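Local coordinates for 3-oxoacyl-(acyl-carrier protein) synthase II (Thermus thermophilus, PDB 1J3N), which probably catalyses, as a homodimeric condensing enzyme of fatty acid elongation, the joining of an acyl chain to malonyl units carried on acyl-carrier protein, at residues V33-R38 against E211-A216; D69-Y74 against N138-H143; A78-L83 against A145-F150; S207-E212 against S223-V228. One frame throughout, in Å; residues are numbered along the deposited sequence.

Interaction 1. Residues V33-R38 against E211-A216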
loop_
_atom_site.group_PDB
_atom_site.type_symbol
_atom_site.label_atom_id
_atom_site.label_comp_id
_atom_site.label_asym_id
_atom_site.label_seq_id
_atom_site.Cartn_x
_atom_site.Cartn_y
_atom_site.Cartn_z
ATOM N N VAL A 33 -7.475 24.872 11.433
ATOM C CA VAL A 33 -6.151 25.398 11.110
ATOM C C VAL A 33 -5.725 26.456 12.133
ATOM O O VAL A 33 -6.514 27.314 12.514
ATOM C CB VAL A 33 -6.152 26.018 9.696
ATOM C CG1 VAL A 33 -4.745 26.418 9.296
ATOM C CG2 VAL A 33 -6.727 25.024 8.705
ATOM N N ARG A 34 -4.471 26.398 12.570
ATOM C CA ARG A 34 -3.989 27.347 13.568
ATOM C C ARG A 34 -2.472 27.412 13.558
ATOM O O ARG A 34 -1.820 26.639 12.862
ATOM C CB ARG A 34 -4.459 26.898 14.956
ATOM C CG ARG A 34 -3.834 25.573 15.417
ATOM C CD ARG A 34 -4.506 25.034 16.677
ATOM N NE ARG A 34 -3.843 23.836 17.196
ATOM C CZ ARG A 34 -4.329 23.077 18.176
ATOM N NH1 ARG A 34 -5.487 23.385 18.748
ATOM N NH2 ARG A 34 -3.660 22.007 18.589
ATOM N N PRO A 35 -1.887 28.355 14.316
ATOM C CA PRO A 35 -0.426 28.437 14.344
ATOM C C PRO A 35 0.067 27.087 14.885
ATOM O O PRO A 35 -0.548 26.519 15.788
ATOM C CB PRO A 35 -0.170 29.592 15.313
ATOM C CG PRO A 35 -1.359 30.472 15.100
ATOM C CD PRO A 35 -2.487 29.475 15.066
ATOM N N ILE A 36 1.157 26.571 14.328
ATOM C CA ILE A 36 1.676 25.274 14.752
ATOM C C ILE A 36 2.145 25.259 16.200
ATOM O O ILE A 36 2.924 26.108 16.624
ATOM C CB ILE A 36 2.833 24.819 13.822
ATOM C CG1 ILE A 36 2.299 24.631 12.395
ATOM C CG2 ILE A 36 3.445 23.507 14.317
ATOM C CD1 ILE A 36 3.399 24.533 11.334
ATOM N N THR A 37 1.657 24.283 16.957
ATOM C CA THR A 37 2.036 24.137 18.355
ATOM C C THR A 37 2.770 22.817 18.579
ATOM O O THR A 37 3.470 22.662 19.577
ATOM C CB THR A 37 0.810 24.162 19.281
ATOM O OG1 THR A 37 -0.005 23.014 19.020
ATOM C CG2 THR A 37 -0.012 25.428 19.056
ATOM N N ARG A 38 2.613 21.875 17.648
ATOM C CA ARG A 38 3.261 20.563 17.750
ATOM C C ARG A 38 4.774 20.686 17.937
ATOM O O ARG A 38 5.392 19.893 18.651
ATOM C CB ARG A 38 2.955 19.725 16.504
ATOM C CG ARG A 38 3.522 18.308 16.531
ATOM C CD ARG A 38 3.003 17.520 17.730
ATOM N NE ARG A 38 1.545 17.572 17.838
ATOM C CZ ARG A 38 0.701 17.126 16.908
ATOM N NH1 ARG A 38 1.159 16.577 15.784
ATOM N NH2 ARG A 38 -0.603 17.249 17.092
ATOM N N GLU A 211 -0.581 34.740 8.408
ATOM C CA GLU A 211 -1.334 35.799 9.089
ATOM C C GLU A 211 -2.796 35.450 9.387
ATOM O O GLU A 211 -3.358 35.933 10.369
ATOM C CB GLU A 211 -1.276 37.105 8.281
ATOM C CG GLU A 211 -1.854 37.008 6.874
ATOM C CD GLU A 211 -0.838 36.553 5.840
ATOM O OE1 GLU A 211 0.120 35.837 6.202
ATOM O OE2 GLU A 211 -1.007 36.903 4.651
ATOM N N GLU A 212 -3.418 34.629 8.544
ATOM C CA GLU A 212 -4.811 34.232 8.759
ATOM C C GLU A 212 -4.950 32.719 8.581
ATOM O O GLU A 212 -5.420 32.237 7.544
ATOM C CB GLU A 212 -5.728 34.956 7.771
ATOM C CG GLU A 212 -5.525 36.453 7.738
ATOM C CD GLU A 212 -6.410 37.139 6.719
ATOM O OE1 GLU A 212 -6.457 36.670 5.558
ATOM O OE2 GLU A 212 -7.052 38.151 7.080
ATOM N N PRO A 213 -4.560 31.949 9.610
ATOM C CA PRO A 213 -4.631 30.488 9.572
ATOM C C PRO A 213 -5.973 29.900 9.133
ATOM O O PRO A 213 -6.014 29.043 8.255
ATOM C CB PRO A 213 -4.260 30.090 11.000
ATOM C CG PRO A 213 -3.336 31.196 11.429
ATOM C CD PRO A 213 -4.076 32.408 10.925
ATOM N N GLU A 214 -7.064 30.355 9.738
ATOM C CA GLU A 214 -8.383 29.828 9.399
ATOM C C GLU A 214 -8.848 30.168 7.987
ATOM O O GLU A 214 -9.792 29.553 7.479
ATOM C CB GLU A 214 -9.428 30.317 10.411
ATOM C CG GLU A 214 -9.144 29.891 11.839
ATOM C CD GLU A 214 -10.279 30.218 12.792
ATOM O OE1 GLU A 214 -10.139 29.916 13.998
ATOM O OE2 GLU A 214 -11.309 30.769 12.343
ATOM N N LYS A 215 -8.189 31.140 7.358
ATOM C CA LYS A 215 -8.550 31.563 6.004
ATOM C C LYS A 215 -7.579 31.066 4.932
ATOM O O LYS A 215 -7.819 31.260 3.736
ATOM C CB LYS A 215 -8.619 33.095 5.926
ATOM C CG LYS A 215 -9.640 33.746 6.851
ATOM C CD LYS A 215 -9.698 35.248 6.597
ATOM C CE LYS A 215 -10.735 35.947 7.467
ATOM N NZ LYS A 215 -10.719 37.422 7.208
ATOM N N ALA A 216 -6.488 30.432 5.353
ATOM C CA ALA A 216 -5.483 29.937 4.413
ATOM C C ALA A 216 -6.051 28.927 3.408
ATOM O O ALA A 216 -5.909 29.107 2.198
ATOM C CB ALA A 216 -4.302 29.329 5.178
#
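Val-33 and Pro-213 form the centre of this contact, with the branched side chain set against the carbonyl end of the proline. CG1 of Val-33 lies only 3.1 Å from Pro-213 O, and its CB is 3.4 Å from the same oxygen, so the valine leans on the carbonyl more than on the ring. The chi1 of -173° turns CG1 away from the backbone N of Val-33 and into this place, while CG2 is swung to the side of that N and stays farther off. Pro-213 O, against which the CG1 methyl packs so closely, also accepts a 3.3 Å bond from Ala-216 N within the weakly bonded turn about 213-216. No hydrogen bond joins the two segments. That helical turn, in the N-terminal half of a thiolase-type synthase, is laid against strand 33-35, which pairs antiparallel with strand 48-50; Pro-213 touches Ile-48 of the latter as well. The pyrrolidine ring reaches along the strand: its CB meets Arg-34 CA at 3.8 Å, and its CG approaches Pro-35 CD at 4.1 Å, the two prolines lying askew to one another. Glu-214 contributes through its aliphatic root, CG standing 3.7 Å from Val-33 O, with the chain extended beyond it. Arg-34 sends its CB away from the helix, and its guanidinium group forms salt bridges with Asp-53 and Glu-51 instead. The same CG1 methyl of Val-33 also packs on Val-228.

Interaction 2. Residues D69-Y74 against N138-H143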
loop_
_atom_site.group_PDB
_atom_site.type_symbol
_atom_site.label_atom_id
_atom_site.label_comp_id
_atom_site.label_asym_id
_atom_site.label_seq_id
_atom_site.Cartn_x
_atom_site.Cartn_y
_atom_site.Cartn_z
ATOM N N ASP A 69 4.118 4.924 16.929
ATOM C CA ASP A 69 4.297 6.202 16.265
ATOM C C ASP A 69 2.938 6.884 16.233
ATOM O O ASP A 69 1.902 6.221 16.261
ATOM C CB ASP A 69 4.819 5.994 14.839
ATOM C CG ASP A 69 5.081 7.298 14.116
ATOM O OD1 ASP A 69 4.101 7.951 13.679
ATOM O OD2 ASP A 69 6.269 7.677 13.992
ATOM N N ARG A 70 2.943 8.212 16.179
ATOM C CA ARG A 70 1.700 8.967 16.139
ATOM C C ARG A 70 0.719 8.478 15.056
ATOM O O ARG A 70 -0.491 8.466 15.284
ATOM C CB ARG A 70 2.011 10.458 15.935
ATOM C CG ARG A 70 0.843 11.393 16.192
ATOM C CD ARG A 70 1.241 12.852 15.963
ATOM N NE ARG A 70 2.056 13.406 17.043
ATOM C CZ ARG A 70 1.567 13.900 18.179
ATOM N NH1 ARG A 70 0.258 13.913 18.398
ATOM N NH2 ARG A 70 2.389 14.391 19.096
ATOM N N PHE A 71 1.205 8.063 13.887
ATOM C CA PHE A 71 0.250 7.634 12.857
ATOM C C PHE A 71 -0.474 6.353 13.234
ATOM O O PHE A 71 -1.635 6.150 12.863
ATOM C CB PHE A 71 0.912 7.512 11.473
ATOM C CG PHE A 71 1.576 6.183 11.196
ATOM C CD1 PHE A 71 2.832 5.887 11.716
ATOM C CD2 PHE A 71 0.960 5.249 10.363
ATOM C CE1 PHE A 71 3.468 4.687 11.409
ATOM C CE2 PHE A 71 1.584 4.043 10.049
ATOM C CZ PHE A 71 2.845 3.761 10.572
ATOM N N VAL A 72 0.205 5.491 13.979
ATOM C CA VAL A 72 -0.414 4.253 14.424
ATOM C C VAL A 72 -1.329 4.601 15.606
ATOM O O VAL A 72 -2.393 4.008 15.775
ATOM C CB VAL A 72 0.653 3.208 14.842
ATOM C CG1 VAL A 72 0.001 2.068 15.615
ATOM C CG2 VAL A 72 1.350 2.646 13.585
ATOM N N GLN A 73 -0.925 5.583 16.414
ATOM C CA GLN A 73 -1.748 5.996 17.541
ATOM C C GLN A 73 -3.100 6.523 17.044
ATOM O O GLN A 73 -4.141 6.221 17.611
ATOM C CB GLN A 73 -1.029 7.069 18.363
ATOM C CG GLN A 73 0.031 6.508 19.298
ATOM C CD GLN A 73 0.651 7.575 20.173
ATOM O OE1 GLN A 73 -0.047 8.445 20.699
ATOM N NE2 GLN A 73 1.968 7.510 20.347
ATOM N N TYR A 74 -3.081 7.305 15.974
ATOM C CA TYR A 74 -4.318 7.839 15.423
ATOM C C TYR A 74 -5.185 6.727 14.842
ATOM O O TYR A 74 -6.400 6.707 15.038
ATOM C CB TYR A 74 -4.022 8.874 14.337
ATOM C CG TYR A 74 -3.393 10.157 14.838
ATOM C CD1 TYR A 74 -3.250 10.408 16.204
ATOM C CD2 TYR A 74 -2.958 11.133 13.941
ATOM C CE1 TYR A 74 -2.693 11.596 16.665
ATOM C CE2 TYR A 74 -2.401 12.328 14.394
ATOM C CZ TYR A 74 -2.273 12.551 15.756
ATOM O OH TYR A 74 -1.733 13.738 16.212
ATOM N N ASN A 138 2.520 -0.552 7.033
ATOM C CA ASN A 138 1.611 -1.638 7.371
ATOM C C ASN A 138 1.359 -1.827 8.863
ATOM O O ASN A 138 0.594 -2.711 9.251
ATOM C CB ASN A 138 2.147 -2.943 6.784
ATOM C CG ASN A 138 3.522 -3.305 7.333
ATOM O OD1 ASN A 138 3.663 -4.224 8.145
ATOM N ND2 ASN A 138 4.539 -2.572 6.901
ATOM N N MET A 139 1.984 -1.005 9.703
ATOM C CA MET A 139 1.797 -1.176 11.140
ATOM C C MET A 139 0.485 -0.638 11.708
ATOM O O MET A 139 0.132 -0.955 12.839
ATOM C CB MET A 139 2.982 -0.596 11.906
ATOM C CG MET A 139 4.273 -1.356 11.667
ATOM S SD MET A 139 4.085 -3.132 11.833
ATOM C CE MET A 139 4.001 -3.314 13.591
ATOM N N ALA A 140 -0.236 0.171 10.938
ATOM C CA ALA A 140 -1.522 0.668 11.401
ATOM C C ALA A 140 -2.504 -0.507 11.295
ATOM O O ALA A 140 -3.227 -0.819 12.238
ATOM C CB ALA A 140 -1.983 1.827 10.540
ATOM N N SER A 141 -2.520 -1.162 10.143
ATOM C CA SER A 141 -3.383 -2.321 9.947
ATOM C C SER A 141 -2.996 -3.430 10.927
ATOM O O SER A 141 -3.845 -3.975 11.633
ATOM C CB SER A 141 -3.262 -2.842 8.516
ATOM O OG SER A 141 -3.943 -1.991 7.609
ATOM N N ALA A 142 -1.703 -3.733 10.982
ATOM C CA ALA A 142 -1.183 -4.772 11.861
ATOM C C ALA A 142 -1.549 -4.562 13.325
ATOM O O ALA A 142 -1.963 -5.501 14.009
ATOM C CB ALA A 142 0.335 -4.861 11.722
ATOM N N HIS A 143 -1.380 -3.341 13.820
ATOM C CA HIS A 143 -1.698 -3.077 15.212
ATOM C C HIS A 143 -3.173 -3.207 15.514
ATOM O O HIS A 143 -3.548 -3.629 16.604
ATOM C CB HIS A 143 -1.178 -1.699 15.629
ATOM C CG HIS A 143 0.219 -1.735 16.152
ATOM N ND1 HIS A 143 0.544 -2.357 17.340
ATOM C CD2 HIS A 143 1.383 -1.295 15.624
ATOM C CE1 HIS A 143 1.850 -2.298 17.520
ATOM N NE2 HIS A 143 2.384 -1.659 16.492
#
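Val-72 packs between the side chains of Met-139 and His-143, its CA 4.8 Å from that of Ala-140. From CB, which points at the opposing helix, the two methyls part. CG1 is turned away from the backbone N (chi1 166°) and arrives at the imidazole of His-143, 3.6 Å from CD2, with His-143 CB close behind; the two side chains cross at about a right angle. CG2, on the side of the valine N, is 3.9 Å from Met-139 O and 4.0 Å from Met-139 CB. The same methyl also lies over one face of the Phe-71 ring in its own helix, toward the rim, so it is held between that ring and the first turn opposite. Phe-71 in turn reaches over to Ala-140 through CE2, which is 4.2 Å from the alanine CB. Met-139 bends away beyond its CB, and both it and His-143 pack on Ile-267 of the second subunit. At the start of helix 70-86, Asp-69 acts as N-cap: its OD1 accepts from Phe-71 N at 2.9 Å, and OD2 is bonded to Thr-111. Without a hydrogen bond between the segments, the contact is a helix-helix packing in which the axes of the short segments 70-74 and 139-143 are inclined at 44° with a closest approach of 9.0 Å, buried at the dimer interface of this thiolase-fold enzyme.

Interaction 3. Residues A78-L83 against A145-F150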
loop_
_atom_site.group_PDB
_atom_site.type_symbol
_atom_site.label_atom_id
_atom_site.label_comp_id
_atom_site.label_asym_id
_atom_site.label_seq_id
_atom_site.Cartn_x
_atom_site.Cartn_y
_atom_site.Cartn_z
ATOM N N ALA A 78 -8.986 5.868 15.995
ATOM C CA ALA A 78 -10.096 5.935 15.042
ATOM C C ALA A 78 -10.807 4.592 14.934
ATOM O O ALA A 78 -12.031 4.539 14.840
ATOM C CB ALA A 78 -9.597 6.377 13.670
ATOM N N ALA A 79 -10.040 3.507 14.949
ATOM C CA ALA A 79 -10.625 2.174 14.867
ATOM C C ALA A 79 -11.496 1.901 16.090
ATOM O O ALA A 79 -12.576 1.325 15.963
ATOM C CB ALA A 79 -9.518 1.113 14.750
ATOM N N GLN A 80 -11.036 2.307 17.275
ATOM C CA GLN A 80 -11.824 2.107 18.494
ATOM C C GLN A 80 -13.122 2.907 18.380
ATOM O O GLN A 80 -14.212 2.388 18.630
ATOM C CB GLN A 80 -11.044 2.556 19.739
ATOM C CG GLN A 80 -11.744 2.202 21.057
ATOM C CD GLN A 80 -10.906 2.514 22.289
ATOM O OE1 GLN A 80 -9.681 2.387 22.274
ATOM N NE2 GLN A 80 -11.570 2.904 23.372
ATOM N N LEU A 81 -12.999 4.176 18.000
ATOM C CA LEU A 81 -14.166 5.035 17.828
ATOM C C LEU A 81 -15.115 4.419 16.796
ATOM O O LEU A 81 -16.337 4.467 16.948
ATOM C CB LEU A 81 -13.736 6.432 17.366
ATOM C CG LEU A 81 -12.868 7.291 18.303
ATOM C CD1 LEU A 81 -12.520 8.600 17.618
ATOM C CD2 LEU A 81 -13.613 7.560 19.600
ATOM N N ALA A 82 -14.547 3.832 15.746
ATOM C CA ALA A 82 -15.346 3.216 14.687
ATOM C C ALA A 82 -16.151 2.024 15.216
ATOM O O ALA A 82 -17.363 1.925 14.992
ATOM C CB ALA A 82 -14.441 2.766 13.548
ATOM N N LEU A 83 -15.471 1.122 15.914
ATOM C CA LEU A 83 -16.129 -0.048 16.473
ATOM C C LEU A 83 -17.199 0.372 17.467
ATOM O O LEU A 83 -18.290 -0.201 17.494
ATOM C CB LEU A 83 -15.111 -0.946 17.167
ATOM C CG LEU A 83 -14.174 -1.737 16.260
ATOM C CD1 LEU A 83 -13.164 -2.483 17.126
ATOM C CD2 LEU A 83 -14.989 -2.719 15.414
ATOM N N ALA A 145 -5.266 -5.234 13.882
ATOM C CA ALA A 145 -5.533 -6.670 13.825
ATOM C C ALA A 145 -5.072 -7.360 15.105
ATOM O O ALA A 145 -5.750 -8.258 15.620
ATOM C CB ALA A 145 -4.826 -7.289 12.625
ATOM N N MET A 146 -3.916 -6.942 15.611
ATOM C CA MET A 146 -3.360 -7.526 16.828
ATOM C C MET A 146 -4.164 -7.179 18.074
ATOM O O MET A 146 -4.408 -8.036 18.928
ATOM C CB MET A 146 -1.914 -7.074 17.014
ATOM C CG MET A 146 -0.965 -7.611 15.954
ATOM S SD MET A 146 0.755 -7.215 16.280
ATOM C CE MET A 146 0.874 -5.558 15.646
ATOM N N ARG A 147 -4.594 -5.927 18.166
ATOM C CA ARG A 147 -5.352 -5.474 19.319
ATOM C C ARG A 147 -6.678 -6.202 19.507
ATOM O O ARG A 147 -7.063 -6.514 20.635
ATOM C CB ARG A 147 -5.621 -3.966 19.220
ATOM C CG ARG A 147 -6.183 -3.376 20.506
ATOM C CD ARG A 147 -6.520 -1.895 20.398
ATOM N NE ARG A 147 -6.816 -1.350 21.720
ATOM C CZ ARG A 147 -7.356 -0.157 21.950
ATOM N NH1 ARG A 147 -7.677 0.642 20.942
ATOM N NH2 ARG A 147 -7.565 0.242 23.199
ATOM N N TYR A 148 -7.370 -6.469 18.402
ATOM C CA TYR A 148 -8.674 -7.126 18.449
ATOM C C TYR A 148 -8.696 -8.598 18.039
ATOM O O TYR A 148 -9.729 -9.251 18.138
ATOM C CB TYR A 148 -9.669 -6.346 17.585
ATOM C CG TYR A 148 -9.841 -4.900 18.001
ATOM C CD1 TYR A 148 -10.352 -4.569 19.259
ATOM C CD2 TYR A 148 -9.490 -3.865 17.143
ATOM C CE1 TYR A 148 -10.505 -3.235 19.644
ATOM C CE2 TYR A 148 -9.640 -2.537 17.517
ATOM C CZ TYR A 148 -10.147 -2.227 18.767
ATOM O OH TYR A 148 -10.293 -0.906 19.130
ATOM N N GLY A 149 -7.566 -9.116 17.579
ATOM C CA GLY A 149 -7.502 -10.510 17.174
ATOM C C GLY A 149 -8.186 -10.811 15.850
ATOM O O GLY A 149 -8.602 -11.944 15.613
ATOM N N PHE A 150 -8.311 -9.799 14.991
ATOM C CA PHE A 150 -8.944 -9.972 13.688
ATOM C C PHE A 150 -7.952 -10.685 12.780
ATOM O O PHE A 150 -6.894 -10.139 12.458
ATOM C CB PHE A 150 -9.312 -8.612 13.083
ATOM C CG PHE A 150 -10.284 -7.801 13.911
ATOM C CD1 PHE A 150 -11.289 -8.421 14.648
ATOM C CD2 PHE A 150 -10.242 -6.409 13.881
ATOM C CE1 PHE A 150 -12.237 -7.682 15.336
ATOM C CE2 PHE A 150 -11.187 -5.648 14.565
ATOM C CZ PHE A 150 -12.191 -6.282 15.296
#
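Leu-83 takes a chi1 of -73°, with CG turned away from its carbonyl carbon, and its extended chi2 of 176° carries CD1 outward; Tyr-148 has a like first torsion, and the two side chains meet from opposite directions. The methyl CD1 of Leu-83 settles over one face of the Tyr-148 ring, 3.6 Å from the centroid, in a CH-pi contact. Arg-147 CD lies over the opposite face, toward the rim, and Tyr-148 CB itself sits over the centre of the Phe-150 ring. The hydroxyl reaches the other helix's backbone, with Tyr-148 OH 3.4 Å from Gln-80 CA. Beside it, two extended chains meet: Arg-147 NH1 donates to Gln-80 OE1 at 3.0 Å, while NH2 adds a weak bond of 3.2 Å to the same oxygen. The donation from NH1 is bent, at 139°, and OE1 lies somewhat out of the guanidinium plane. Gln-80 NE2 is bonded to Glu-84, which helps to fix how the amide is turned. Gly-149, with positive phi, is the first residue to leave the helical conformation and leads into Phe-150, whose edge, at CZ, meets Leu-83 CD1 at 4.3 Å. Beneath the two helices, Ala-79, Leu-83 and Phe-150 rest on Leu-184 of strand 182-189, Phe-150 also touches strand 98-103, Ala-78 and Ala-82 lie on strand 232-240, and Ala-145 and Met-146 pack against the second subunit.

Interaction 4. Residues S207-E212 against S223-V228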
loop_
_atom_site.group_PDB
_atom_site.type_symbol
_atom_site.label_atom_id
_atom_site.label_comp_id
_atom_site.label_asym_id
_atom_site.label_seq_id
_atom_site.Cartn_x
_atom_site.Cartn_y
_atom_site.Cartn_z
ATOM N N SER A 207 0.173 26.671 1.426
ATOM C CA SER A 207 -0.266 28.053 1.541
ATOM C C SER A 207 0.668 28.774 2.505
ATOM O O SER A 207 1.091 28.204 3.510
ATOM C CB SER A 207 -1.702 28.103 2.075
ATOM O OG SER A 207 -2.055 29.417 2.474
ATOM N N THR A 208 0.998 30.025 2.199
ATOM C CA THR A 208 1.882 30.804 3.065
ATOM C C THR A 208 1.137 31.902 3.810
ATOM O O THR A 208 1.744 32.880 4.244
ATOM C CB THR A 208 3.029 31.461 2.258
ATOM O OG1 THR A 208 2.479 32.247 1.189
ATOM C CG2 THR A 208 3.958 30.393 1.691
ATOM N N ARG A 209 -0.174 31.742 3.968
ATOM C CA ARG A 209 -0.978 32.747 4.657
ATOM C C ARG A 209 -0.907 32.615 6.181
ATOM O O ARG A 209 -1.923 32.463 6.864
ATOM C CB ARG A 209 -2.427 32.650 4.189
ATOM C CG ARG A 209 -3.266 33.869 4.504
ATOM C CD ARG A 209 -4.493 33.922 3.608
ATOM N NE ARG A 209 -4.132 33.728 2.204
ATOM C CZ ARG A 209 -4.948 33.953 1.177
ATOM N NH1 ARG A 209 -6.185 34.388 1.390
ATOM N NH2 ARG A 209 -4.530 33.738 -0.065
ATOM N N ASN A 210 0.302 32.696 6.720
ATOM C CA ASN A 210 0.483 32.563 8.158
ATOM C C ASN A 210 -0.326 33.564 8.982
ATOM O O ASN A 210 -0.729 33.262 10.108
ATOM C CB ASN A 210 1.973 32.670 8.494
ATOM C CG ASN A 210 2.793 31.601 7.800
ATOM O OD1 ASN A 210 2.495 30.412 7.915
ATOM N ND2 ASN A 210 3.825 32.017 7.071
ATOM N N GLU A 211 -0.581 34.740 8.408
ATOM C CA GLU A 211 -1.334 35.799 9.089
ATOM C C GLU A 211 -2.796 35.450 9.387
ATOM O O GLU A 211 -3.358 35.933 10.369
ATOM C CB GLU A 211 -1.276 37.105 8.281
ATOM C CG GLU A 211 -1.854 37.008 6.874
ATOM C CD GLU A 211 -0.838 36.553 5.840
ATOM O OE1 GLU A 211 0.120 35.837 6.202
ATOM O OE2 GLU A 211 -1.007 36.903 4.651
ATOM N N GLU A 212 -3.418 34.629 8.544
ATOM C CA GLU A 212 -4.811 34.232 8.759
ATOM C C GLU A 212 -4.950 32.719 8.581
ATOM O O GLU A 212 -5.420 32.237 7.544
ATOM C CB GLU A 212 -5.728 34.956 7.771
ATOM C CG GLU A 212 -5.525 36.453 7.738
ATOM C CD GLU A 212 -6.410 37.139 6.719
ATOM O OE1 GLU A 212 -6.457 36.670 5.558
ATOM O OE2 GLU A 212 -7.052 38.151 7.080
ATOM N N SER A 223 -8.033 33.717 -4.627
ATOM C CA SER A 223 -6.798 33.900 -3.865
ATOM C C SER A 223 -6.172 32.621 -3.303
ATOM O O SER A 223 -5.263 32.690 -2.470
ATOM C CB SER A 223 -7.041 34.891 -2.721
ATOM O OG SER A 223 -8.137 34.486 -1.916
ATOM N N ARG A 224 -6.643 31.463 -3.760
ATOM C CA ARG A 224 -6.114 30.176 -3.289
ATOM C C ARG A 224 -4.623 30.036 -3.629
ATOM O O ARG A 224 -4.225 30.232 -4.776
ATOM C CB ARG A 224 -6.923 29.029 -3.902
ATOM C CG ARG A 224 -6.932 28.969 -5.430
ATOM C CD ARG A 224 -7.898 27.880 -5.906
ATOM N NE ARG A 224 -7.780 27.532 -7.320
ATOM C CZ ARG A 224 -8.451 28.118 -8.313
ATOM N NH1 ARG A 224 -9.303 29.102 -8.059
ATOM N NH2 ARG A 224 -8.285 27.703 -9.565
ATOM N N ASP A 225 -3.801 29.688 -2.637
ATOM C CA ASP A 225 -2.356 29.587 -2.852
ATOM C C ASP A 225 -1.651 28.350 -2.284
ATOM O O ASP A 225 -0.538 28.464 -1.768
ATOM C CB ASP A 225 -1.677 30.830 -2.272
ATOM C CG ASP A 225 -1.607 30.800 -0.747
ATOM O OD1 ASP A 225 -2.659 30.588 -0.100
ATOM O OD2 ASP A 225 -0.501 30.989 -0.193
ATOM N N GLY A 226 -2.271 27.178 -2.384
ATOM C CA GLY A 226 -1.645 25.979 -1.853
ATOM C C GLY A 226 -2.436 25.432 -0.683
ATOM O O GLY A 226 -3.233 26.154 -0.079
ATOM N N PHE A 227 -2.218 24.165 -0.337
ATOM C CA PHE A 227 -2.975 23.581 0.759
ATOM C C PHE A 227 -2.353 23.728 2.142
ATOM O O PHE A 227 -1.243 24.247 2.298
ATOM C CB PHE A 227 -3.316 22.104 0.452
ATOM C CG PHE A 227 -2.146 21.165 0.482
ATOM C CD1 PHE A 227 -1.653 20.681 1.689
ATOM C CD2 PHE A 227 -1.566 20.723 -0.701
ATOM C CE1 PHE A 227 -0.606 19.766 1.716
ATOM C CE2 PHE A 227 -0.521 19.814 -0.683
ATOM C CZ PHE A 227 -0.041 19.334 0.532
ATOM N N VAL A 228 -3.113 23.313 3.150
ATOM C CA VAL A 228 -2.668 23.372 4.535
ATOM C C VAL A 228 -2.574 21.922 4.972
ATOM O O VAL A 228 -3.471 21.127 4.689
ATOM C CB VAL A 228 -3.690 24.116 5.429
ATOM C CG1 VAL A 228 -3.188 24.171 6.876
ATOM C CG2 VAL A 228 -3.909 25.522 4.900
HETATM O O HOH W 1 -0.144 25.574 4.510
#
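Ser-207 and Asp-225 hold the tight end of this loop-to-loop contact. The serine OG donates to Asp-225 OD1 at 2.9 Å, and Thr-208 N gives a nearly straight bond to OD2 at 3.0 Å, so both carboxylate oxygens are engaged, each met on its syn side somewhat out of plane. A chi1 of 75° places the Asp-225 carboxylate between its own N and carbonyl carbon, facing the serine. Alongside, Ser-207 N donates to Phe-227 O at 2.9 Å, and a water bonds to both that oxygen and Ser-207 O. Gly-226 allows the backbones to come close, its CA 4.2 Å from Ser-207 CA. Against these buried residues, the loose side runs along exposed Thr-208 and partly exposed Arg-209 and Ser-223: Arg-209 NH2 reaches Ser-223 O at 2.7 Å, but the bond is strongly bent and weak, and its ion pair with Asp-225 OD1 is long at 3.7 Å. Ser-223 OG is bonded to Asp-368. Arg-209 centres an inverse gamma turn and opens a type I turn to Glu-212; the contact thus closes the neck of the loop excursion that carries helix 213-216, between helix 194-202 and strand 232-240 of the thiolase-type N-terminal half.

In the fold
Interactions 2 and 3 bind the same two helices, 70-86 and 139-148, at successive levels beside the second subunit. Interaction 2 is buried, with no hydrogen bond between its segments; interaction 3, partly buried, adds an arginine-glutamine bond to its aromatic packing. Interaction 1 is a surface contact and interaction 4 is partly buried like interaction 3; their centres are about 9 Å apart, and they share Glu-211 and Glu-212 and touch through Ala-216 on Ser-207 and Val-33 on Val-228. Interaction 1 includes helix 213-216, packed on a strand, and interaction 4 joins the flanking loops by a polar network. Interactions 3 and 4 stand farthest apart, about 36 Å between centres, while Arg-38 packs on Arg-70 to link interactions 1 and 2.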